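Local coordinates for protein orotate phosphoribosyltransferase (Aeropyrum pernix, PDB 2YZK) that probably catalyses the transfer of a ribosyl phosphate group from 5-phosphoribose 1-diphosphate to orotate, giving orotidine monophosphate in de novo pyrimidine synthesis, at residues Gly36-Ser39 with Ser40-Val43; Lys124-Glu127 with Val128-Asn132; Leu166-Ile169 with Leu170-Gly174. All blocks are in the same frame, centred on the assembly; numbering follows the deposited sequence.

How the contacts relate
All three contacts are short helical stretches, contact 1 including the loop leading into its helix, centred about 16 to 19 Å from the chain's centre, each with a buried and an outward-facing side. Contact 1 opens helix 38-58, where a carboxylate caps the first turn and a tyrosine meets the second subunit. Contact 2 closes helix 120-131, lying against the parallel sheet, and relies on carbonyls gripped by polar side chains. Contact 3 is helix 166-172 near the C-terminus, mostly aliphatic, resting on helix 2-9 and closed off by a glycine just beyond it. Contacts 1 and 3 both touch helix 2-9, their centres about 20 Å apart; contact 2 lies across the chain's centre from both.

Contact 1 (Gly36-Ser39 with Ser40-Val43); sequences GDES and SYSV
D37 and S40 open helix 38-58 with an N-cap: the D37 carboxylate swings back over the first turn and takes two hydrogen bonds on one oxygen. S40 OG gives its proton to the anti lone pair of D37 OD2 at 2.9 Å, while S40 N reaches D37 OD2 from above the carboxylate plane at 3.2 Å. With CG anti to the D37 nitrogen (chi1 -173°), the carboxylate lies alongside the start of the helix. The first full helical bond follows, Y41 N to D37 O, 2.9 Å and nearly straight at 167°.

The tight side belongs to Y41. E38 CA sits over one face of its ring, 3.7 Å from the ring centroid, a CH-pi contact, and E38 CG passes 3.7 Å from Y41 OH. The hydroxyl itself hydrogen-bonds to K82 O of the second subunit, and the ring also packs on L78 of that subunit and on W72 and M75 of its own chain. With an alanine here, the K82 carbonyl of the second subunit is likely to lose this donor, and a gap would open between E38 and the interface.

Toward solvent the turn is slacker. S39 is exposed, and its carbonyl receives a weak bond from V43 N, 3.3 Å from S39 O; the placing of the E38 carboxylate beside S42 is doubtful. Since D37 brings negative charge to the amino end of the helix, its bonds there are likely to be reinforced by the helix dipole.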
ATOM      1  N   GLY A  36      -9.085  -2.580   8.338  1.00  8.10           N
ATOM      2  CA  GLY A  36      -9.401  -1.806   9.526  1.00  9.55           C
ATOM      3  C   GLY A  36      -9.595  -2.600  10.809  1.00 11.01           C
ATOM      4  O   GLY A  36     -10.131  -2.075  11.780  1.00 12.87           O
ATOM      5  N   ASP A  37      -9.167  -3.859  10.818  1.00 10.65           N
ATOM      6  CA  ASP A  37      -9.294  -4.704  12.008  1.00 11.77           C
ATOM      7  C   ASP A  37      -8.138  -5.702  12.018  1.00 12.30           C
ATOM      8  O   ASP A  37      -8.069  -6.579  11.160  1.00 12.13           O
ATOM      9  CB  ASP A  37     -10.634  -5.446  11.982  1.00 13.51           C
ATOM     10  CG  ASP A  37     -10.907  -6.209  13.263  1.00 17.27           C
ATOM     11  OD1 ASP A  37     -10.986  -5.571  14.339  1.00 18.19           O
ATOM     12  OD2 ASP A  37     -11.041  -7.448  13.195  1.00 19.16           O
ATOM     13  N   GLU A  38      -7.231  -5.571  12.984  1.00 13.03           N
ATOM     14  CA  GLU A  38      -6.075  -6.460  13.057  1.00 13.60           C
ATOM     15  C   GLU A  38      -6.487  -7.928  13.055  1.00 13.71           C
ATOM     16  O   GLU A  38      -5.853  -8.752  12.407  1.00 14.31           O
ATOM     17  CB  GLU A  38      -5.237  -6.143  14.305  1.00 14.93           C
ATOM     18  CG  GLU A  38      -3.923  -6.929  14.436  1.00 15.93           C
ATOM     19  CD  GLU A  38      -4.115  -8.363  14.920  1.00 18.98           C
ATOM     20  OE1 GLU A  38      -5.070  -8.616  15.682  1.00 19.78           O
ATOM     21  OE2 GLU A  38      -3.298  -9.236  14.554  1.00 20.91           O
ATOM     22  N   SER A  39      -7.560  -8.252  13.764  1.00 14.16           N
ATOM     23  CA  SER A  39      -8.016  -9.632  13.817  1.00 15.55           C
ATOM     24  C   SER A  39      -8.315 -10.143  12.414  1.00 14.32           C
ATOM     25  O   SER A  39      -7.925 -11.253  12.046  1.00 15.69           O
ATOM     26  CB  SER A  39      -9.274  -9.744  14.683  1.00 17.87           C
ATOM     27  OG  SER A  39      -9.807 -11.053  14.626  1.00 23.39           O
ATOM     28  N   SER A  40      -8.993  -9.313  11.631  1.00 12.06           N
ATOM     29  CA  SER A  40      -9.372  -9.677  10.277  1.00 12.01           C
ATOM     30  C   SER A  40      -8.214  -9.738   9.295  1.00 11.86           C
ATOM     31  O   SER A  40      -8.077 -10.722   8.563  1.00 12.14           O
ATOM     32  CB  SER A  40     -10.442  -8.707   9.769  1.00 12.17           C
ATOM     33  OG  SER A  40     -11.580  -8.752  10.617  1.00 14.99           O
ATOM     34  N   TYR A  41      -7.371  -8.713   9.257  1.00 11.31           N
ATOM     35  CA  TYR A  41      -6.280  -8.779   8.298  1.00 11.28           C
ATOM     36  C   TYR A  41      -5.248  -9.843   8.653  1.00 11.71           C
ATOM     37  O   TYR A  41      -4.589 -10.380   7.765  1.00 10.43           O
ATOM     38  CB  TYR A  41      -5.632  -7.395   8.055  1.00 11.05           C
ATOM     39  CG  TYR A  41      -4.798  -6.771   9.158  1.00  8.51           C
ATOM     40  CD1 TYR A  41      -3.652  -7.394   9.649  1.00  7.73           C
ATOM     41  CD2 TYR A  41      -5.096  -5.491   9.622  1.00  8.57           C
ATOM     42  CE1 TYR A  41      -2.815  -6.750  10.575  1.00 10.08           C
ATOM     43  CE2 TYR A  41      -4.275  -4.841  10.536  1.00  9.74           C
ATOM     44  CZ  TYR A  41      -3.135  -5.471  11.010  1.00 11.81           C
ATOM     45  OH  TYR A  41      -2.325  -4.815  11.913  1.00 12.55           O
ATOM     46  N   SER A  42      -5.132 -10.177   9.936  1.00 11.04           N
ATOM     47  CA  SER A  42      -4.181 -11.206  10.340  1.00 13.26           C
ATOM     48  C   SER A  42      -4.629 -12.571   9.833  1.00 12.67           C
ATOM     49  O   SER A  42      -3.802 -13.383   9.414  1.00 13.69           O
ATOM     50  CB  SER A  42      -4.027 -11.238  11.858  1.00 15.52           C
ATOM     51  OG  SER A  42      -3.223 -10.156  12.289  1.00 21.31           O
ATOM     52  N   VAL A  43      -5.935 -12.823   9.874  1.00 12.19           N
ATOM     53  CA  VAL A  43      -6.471 -14.088   9.386  1.00 12.31           C
ATOM     54  C   VAL A  43      -6.193 -14.159   7.886  1.00 11.08           C
ATOM     55  O   VAL A  43      -5.754 -15.186   7.363  1.00 10.80           O
ATOM     56  CB  VAL A  43      -8.002 -14.184   9.628  1.00 14.88           C
ATOM     57  CG1 VAL A  43      -8.568 -15.419   8.946  1.00 18.21           C
ATOM     58  CG2 VAL A  43      -8.285 -14.237  11.118  1.00 16.12           C
TER

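Contact 2 (Lys124-Glu127 with Val128-Asn132); sequences KSIE and VLRSN
E127 O is gripped twice by S131, whose backbone N (3.0 Å) and OG (2.9 Å from E127 O) arrive from opposite faces of the carbonyl plane. This is the last turn of helix 120-131, the helix that begins at the end of the predicted phosphoribosyl diphosphate-binding segment in the phosphoribosyltransferase fold and lies against its parallel sheet. The S131 hydroxyl stands beside its own backbone N (chi1 -64°), which turns it back to the same carbonyl its amide uses.

One residue back, R130 N bonds I126 O at 2.9 Å, and the two side chains run side by side, pointing the same way. I126 CG2 lies over one face of the R130 guanidinium, off toward its rim, with R130 NE 3.6 Å from I126 CG2. The extended arginine carries its charged end past the isoleucine to two backbone carbonyls, NH1 to M156 O and NH2 to V136 O, which fix the turn of the flat group.

On the buried side S125 and L129 face the sheet: L129 packs on I63, V109 and V111, and S125 OG is held by S121 O. K124 and E127 lie on the exposed side, with K124 near K92 and T120, both predicted ligand residues. Past the helix end, N132 folds its amide back so that ND2 reaches V128 O at 2.7 Å, tilted 33° from that carbonyl plane.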
ATOM      1  N   LYS A 124      -1.170  -6.877 -16.683  1.00 13.90           N
ATOM      2  CA  LYS A 124      -0.392  -5.670 -16.951  1.00 15.78           C
ATOM      3  C   LYS A 124       0.824  -5.596 -16.029  1.00 14.57           C
ATOM      4  O   LYS A 124       1.921  -5.236 -16.463  1.00 13.61           O
ATOM      5  CB  LYS A 124      -1.261  -4.416 -16.772  1.00 18.62           C
ATOM      6  CG  LYS A 124      -2.324  -4.241 -17.849  1.00 22.31           C
ATOM      7  CD  LYS A 124      -3.045  -2.899 -17.725  1.00 25.38           C
ATOM      8  CE  LYS A 124      -3.936  -2.637 -18.933  1.00 27.11           C
ATOM      9  NZ  LYS A 124      -4.475  -1.239 -18.973  1.00 28.83           N
ATOM     10  N   SER A 125       0.639  -5.948 -14.761  1.00 13.46           N
ATOM     11  CA  SER A 125       1.745  -5.913 -13.810  1.00 13.57           C
ATOM     12  C   SER A 125       2.802  -6.940 -14.201  1.00 12.49           C
ATOM     13  O   SER A 125       4.005  -6.688 -14.068  1.00 10.31           O
ATOM     14  CB  SER A 125       1.235  -6.196 -12.393  1.00 13.87           C
ATOM     15  OG  SER A 125       0.275  -5.227 -12.013  1.00 18.59           O
ATOM     16  N   ILE A 126       2.351  -8.096 -14.685  1.00 12.72           N
ATOM     17  CA  ILE A 126       3.264  -9.153 -15.106  1.00 12.89           C
ATOM     18  C   ILE A 126       4.110  -8.677 -16.285  1.00 13.05           C
ATOM     19  O   ILE A 126       5.315  -8.929 -16.339  1.00 12.17           O
ATOM     20  CB  ILE A 126       2.500 -10.422 -15.539  1.00 13.58           C
ATOM     21  CG1 ILE A 126       1.652 -10.950 -14.379  1.00 14.81           C
ATOM     22  CG2 ILE A 126       3.488 -11.486 -16.001  1.00 15.21           C
ATOM     23  CD1 ILE A 126       2.442 -11.613 -13.252  1.00 13.89           C
ATOM     24  N   GLU A 127       3.482  -7.989 -17.234  1.00 13.95           N
ATOM     25  CA  GLU A 127       4.221  -7.498 -18.391  1.00 16.40           C
ATOM     26  C   GLU A 127       5.302  -6.497 -17.982  1.00 15.51           C
ATOM     27  O   GLU A 127       6.419  -6.535 -18.499  1.00 14.67           O
ATOM     28  CB  GLU A 127       3.262  -6.883 -19.416  1.00 19.87           C
ATOM     29  CG  GLU A 127       2.319  -7.911 -20.034  1.00 25.97           C
ATOM     30  CD  GLU A 127       1.444  -7.340 -21.136  1.00 30.68           C
ATOM     31  OE1 GLU A 127       0.751  -6.329 -20.884  1.00 33.17           O
ATOM     32  OE2 GLU A 127       1.442  -7.906 -22.253  1.00 33.82           O
ATOM     33  N   VAL A 128       4.977  -5.612 -17.044  1.00 13.99           N
ATOM     34  CA  VAL A 128       5.945  -4.629 -16.567  1.00 12.15           C
ATOM     35  C   VAL A 128       7.107  -5.342 -15.873  1.00 11.47           C
ATOM     36  O   VAL A 128       8.272  -5.023 -16.100  1.00 12.23           O
ATOM     37  CB  VAL A 128       5.283  -3.637 -15.585  1.00 12.71           C
ATOM     38  CG1 VAL A 128       6.324  -2.707 -14.986  1.00 13.55           C
ATOM     39  CG2 VAL A 128       4.227  -2.829 -16.318  1.00 12.99           C
ATOM     40  N   LEU A 129       6.791  -6.318 -15.031  1.00 10.98           N
ATOM     41  CA  LEU A 129       7.834  -7.062 -14.337  1.00  9.91           C
ATOM     42  C   LEU A 129       8.763  -7.802 -15.300  1.00 10.28           C
ATOM     43  O   LEU A 129       9.986  -7.711 -15.179  1.00 10.66           O
ATOM     44  CB  LEU A 129       7.196  -8.064 -13.374  1.00 10.36           C
ATOM     45  CG  LEU A 129       6.562  -7.443 -12.134  1.00 10.28           C
ATOM     46  CD1 LEU A 129       5.644  -8.452 -11.468  1.00 11.84           C
ATOM     47  CD2 LEU A 129       7.660  -6.998 -11.182  1.00 10.28           C
ATOM     48  N   ARG A 130       8.183  -8.527 -16.255  1.00 11.07           N
ATOM     49  CA  ARG A 130       8.980  -9.298 -17.207  1.00 12.68           C
ATOM     50  C   ARG A 130       9.857  -8.431 -18.099  1.00 12.88           C
ATOM     51  O   ARG A 130      10.953  -8.843 -18.497  1.00 14.19           O
ATOM     52  CB  ARG A 130       8.070 -10.185 -18.062  1.00 12.74           C
ATOM     53  CG  ARG A 130       7.493 -11.346 -17.274  1.00 14.14           C
ATOM     54  CD  ARG A 130       6.670 -12.280 -18.127  1.00 12.67           C
ATOM     55  NE  ARG A 130       6.229 -13.436 -17.355  1.00 12.06           N
ATOM     56  CZ  ARG A 130       5.256 -14.261 -17.722  1.00 12.47           C
ATOM     57  NH1 ARG A 130       4.606 -14.066 -18.863  1.00 12.98           N
ATOM     58  NH2 ARG A 130       4.926 -15.279 -16.938  1.00 11.44           N
ATOM     59  N   SER A 131       9.378  -7.229 -18.403  1.00 12.61           N
ATOM     60  CA  SER A 131      10.123  -6.302 -19.244  1.00 15.34           C
ATOM     61  C   SER A 131      11.237  -5.606 -18.470  1.00 16.51           C
ATOM     62  O   SER A 131      12.144  -5.022 -19.066  1.00 18.06           O
ATOM     63  CB  SER A 131       9.182  -5.246 -19.834  1.00 15.91           C
ATOM     64  OG  SER A 131       8.237  -5.841 -20.704  1.00 21.30           O
ATOM     65  N   ASN A 132      11.173  -5.672 -17.145  1.00 16.54           N
ATOM     66  CA  ASN A 132      12.185  -5.026 -16.323  1.00 17.47           C
ATOM     67  C   ASN A 132      13.160  -5.983 -15.645  1.00 17.30           C
ATOM     68  O   ASN A 132      13.775  -5.638 -14.638  1.00 17.18           O
ATOM     69  CB  ASN A 132      11.514  -4.115 -15.289  1.00 19.48           C
ATOM     70  CG  ASN A 132      11.015  -2.815 -15.900  1.00 21.00           C
ATOM     71  OD1 ASN A 132      11.801  -1.916 -16.199  1.00 24.64           O
ATOM     72  ND2 ASN A 132       9.707  -2.715 -16.103  1.00 21.10           N
TER

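Contact 3 (Leu166-Ile169 with Leu170-Gly174); sequences LKTI and LEKLG
L166 and L170 meet one turn apart on the short C-terminal helix 166-172, branch against branch. L166 CD1 packs 3.8 Å from L170 CG, and the two leucines cross obliquely. L166 holds CG anti to its nitrogen (chi1 174°), which sends CD1 along the helix toward the next turn, whereas L170 sets CG on the other side, beside its own nitrogen, and leans back over the L166 carbonyl. Beneath them the backbone bond from L170 N to L166 O is short, 2.9 Å. L166 also touches R145, predicted to bind orotate, while L170 reaches W175.

A second aliphatic pair sits on the flank that faces helix 2-9. I169 and L173 lie side by side, pointing the same way, with I169 CG2 3.9 Å from L173 CD1; I169 rests on L6 and L173 on K7. T168 and K172 form a mixed pair. The threonine methyl CG2 lies 3.8 Å from K172 CD, while T168 OG1, turned from the lysine, hydrogen-bonds to T165 OG1. K172 has an unusual first torsion (chi1 -99°, away from any staggered position), and a bend at chi2 folds the chain back along T168, bringing K172 CD within 3.2 Å of T168 O.

On the exposed side, K167 and E171 carry opposite charges one turn apart, but K167 NZ stays 5.7 Å from E171 OE1, too far for a salt bridge.

At the end, G174 turns to positive phi (58°) and its N bonds E171 O at 3.0 Å. This bond and the positive phi mark the helix end as a Schellman motif.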
ATOM      1  N   LEU A 166     -15.333 -16.400  -5.070  1.00 13.51           N
ATOM      2  CA  LEU A 166     -16.569 -15.708  -4.740  1.00 13.39           C
ATOM      3  C   LEU A 166     -17.702 -16.714  -4.593  1.00 14.53           C
ATOM      4  O   LEU A 166     -18.512 -16.621  -3.670  1.00 12.45           O
ATOM      5  CB  LEU A 166     -16.900 -14.697  -5.843  1.00 13.40           C
ATOM      6  CG  LEU A 166     -18.245 -13.976  -5.729  1.00 14.87           C
ATOM      7  CD1 LEU A 166     -18.306 -13.200  -4.422  1.00 16.12           C
ATOM      8  CD2 LEU A 166     -18.421 -13.046  -6.923  1.00 17.28           C
ATOM      9  N   LYS A 167     -17.754 -17.687  -5.499  1.00 15.01           N
ATOM     10  CA  LYS A 167     -18.801 -18.699  -5.449  1.00 16.54           C
ATOM     11  C   LYS A 167     -18.809 -19.418  -4.102  1.00 15.85           C
ATOM     12  O   LYS A 167     -19.864 -19.603  -3.499  1.00 15.72           O
ATOM     13  CB  LYS A 167     -18.620 -19.719  -6.580  1.00 18.21           C
ATOM     14  CG  LYS A 167     -19.709 -20.786  -6.623  1.00 22.50           C
ATOM     15  CD  LYS A 167     -19.526 -21.748  -7.800  1.00 26.81           C
ATOM     16  CE  LYS A 167     -18.218 -22.528  -7.690  1.00 28.45           C
ATOM     17  NZ  LYS A 167     -18.116 -23.279  -6.402  1.00 31.85           N
ATOM     18  N   THR A 168     -17.634 -19.821  -3.631  1.00 15.53           N
ATOM     19  CA  THR A 168     -17.537 -20.517  -2.355  1.00 15.38           C
ATOM     20  C   THR A 168     -17.956 -19.625  -1.189  1.00 14.58           C
ATOM     21  O   THR A 168     -18.633 -20.078  -0.271  1.00 14.39           O
ATOM     22  CB  THR A 168     -16.104 -21.039  -2.116  1.00 17.32           C
ATOM     23  OG1 THR A 168     -15.800 -22.041  -3.099  1.00 19.35           O
ATOM     24  CG2 THR A 168     -15.976 -21.648  -0.723  1.00 20.81           C
ATOM     25  N   ILE A 169     -17.563 -18.357  -1.228  1.00 13.57           N
ATOM     26  CA  ILE A 169     -17.929 -17.433  -0.159  1.00 14.23           C
ATOM     27  C   ILE A 169     -19.438 -17.205  -0.102  1.00 14.34           C
ATOM     28  O   ILE A 169     -20.021 -17.199   0.977  1.00 15.33           O
ATOM     29  CB  ILE A 169     -17.227 -16.066  -0.328  1.00 13.65           C
ATOM     30  CG1 ILE A 169     -15.722 -16.226  -0.108  1.00 14.55           C
ATOM     31  CG2 ILE A 169     -17.798 -15.046   0.656  1.00 13.51           C
ATOM     32  CD1 ILE A 169     -14.871 -15.055  -0.596  1.00 15.85           C
ATOM     33  N   LEU A 170     -20.069 -17.026  -1.257  1.00 13.94           N
ATOM     34  CA  LEU A 170     -21.509 -16.788  -1.276  1.00 14.25           C
ATOM     35  C   LEU A 170     -22.284 -18.015  -0.806  1.00 15.74           C
ATOM     36  O   LEU A 170     -23.296 -17.891  -0.115  1.00 15.94           O
ATOM     37  CB  LEU A 170     -21.972 -16.364  -2.675  1.00 14.11           C
ATOM     38  CG  LEU A 170     -21.421 -15.018  -3.166  1.00 14.56           C
ATOM     39  CD1 LEU A 170     -22.054 -14.662  -4.506  1.00 12.74           C
ATOM     40  CD2 LEU A 170     -21.712 -13.922  -2.141  1.00 14.70           C
ATOM     41  N   GLU A 171     -21.807 -19.199  -1.177  1.00 17.11           N
ATOM     42  CA  GLU A 171     -22.454 -20.438  -0.763  1.00 20.23           C
ATOM     43  C   GLU A 171     -22.386 -20.578   0.758  1.00 20.33           C
ATOM     44  O   GLU A 171     -23.385 -20.889   1.411  1.00 17.84           O
ATOM     45  CB  GLU A 171     -21.771 -21.639  -1.426  1.00 22.66           C
ATOM     46  CG  GLU A 171     -21.973 -22.948  -0.676  1.00 28.86           C
ATOM     47  CD  GLU A 171     -21.266 -24.119  -1.332  1.00 31.91           C
ATOM     48  OE1 GLU A 171     -21.822 -24.690  -2.295  1.00 34.30           O
ATOM     49  OE2 GLU A 171     -20.147 -24.463  -0.886  1.00 35.11           O
ATOM     50  N   LYS A 172     -21.204 -20.342   1.320  1.00 19.91           N
ATOM     51  CA  LYS A 172     -21.010 -20.441   2.764  1.00 20.58           C
ATOM     52  C   LYS A 172     -21.904 -19.483   3.540  1.00 20.16           C
ATOM     53  O   LYS A 172     -22.354 -19.798   4.645  1.00 18.81           O
ATOM     54  CB  LYS A 172     -19.546 -20.168   3.129  1.00 23.01           C
ATOM     55  CG  LYS A 172     -18.709 -21.415   3.353  1.00 27.30           C
ATOM     56  CD  LYS A 172     -18.510 -22.208   2.075  1.00 30.32           C
ATOM     57  CE  LYS A 172     -17.809 -23.530   2.364  1.00 31.96           C
ATOM     58  NZ  LYS A 172     -16.536 -23.333   3.113  1.00 31.92           N
ATOM     59  N   LEU A 173     -22.164 -18.315   2.963  1.00 17.15           N
ATOM     60  CA  LEU A 173     -22.996 -17.322   3.624  1.00 17.71           C
ATOM     61  C   LEU A 173     -24.483 -17.513   3.332  1.00 17.17           C
ATOM     62  O   LEU A 173     -25.313 -16.736   3.804  1.00 18.29           O
ATOM     63  CB  LEU A 173     -22.546 -15.913   3.215  1.00 16.32           C
ATOM     64  CG  LEU A 173     -21.111 -15.559   3.636  1.00 15.22           C
ATOM     65  CD1 LEU A 173     -20.700 -14.204   3.069  1.00 15.74           C
ATOM     66  CD2 LEU A 173     -21.023 -15.552   5.152  1.00 16.61           C
ATOM     67  N   GLY A 174     -24.815 -18.553   2.571  1.00 15.94           N
ATOM     68  CA  GLY A 174     -26.211 -18.816   2.239  1.00 16.58           C
ATOM     69  C   GLY A 174     -26.833 -17.625   1.540  1.00 16.49           C
ATOM     70  O   GLY A 174     -27.952 -17.200   1.847  1.00 15.48           O
TER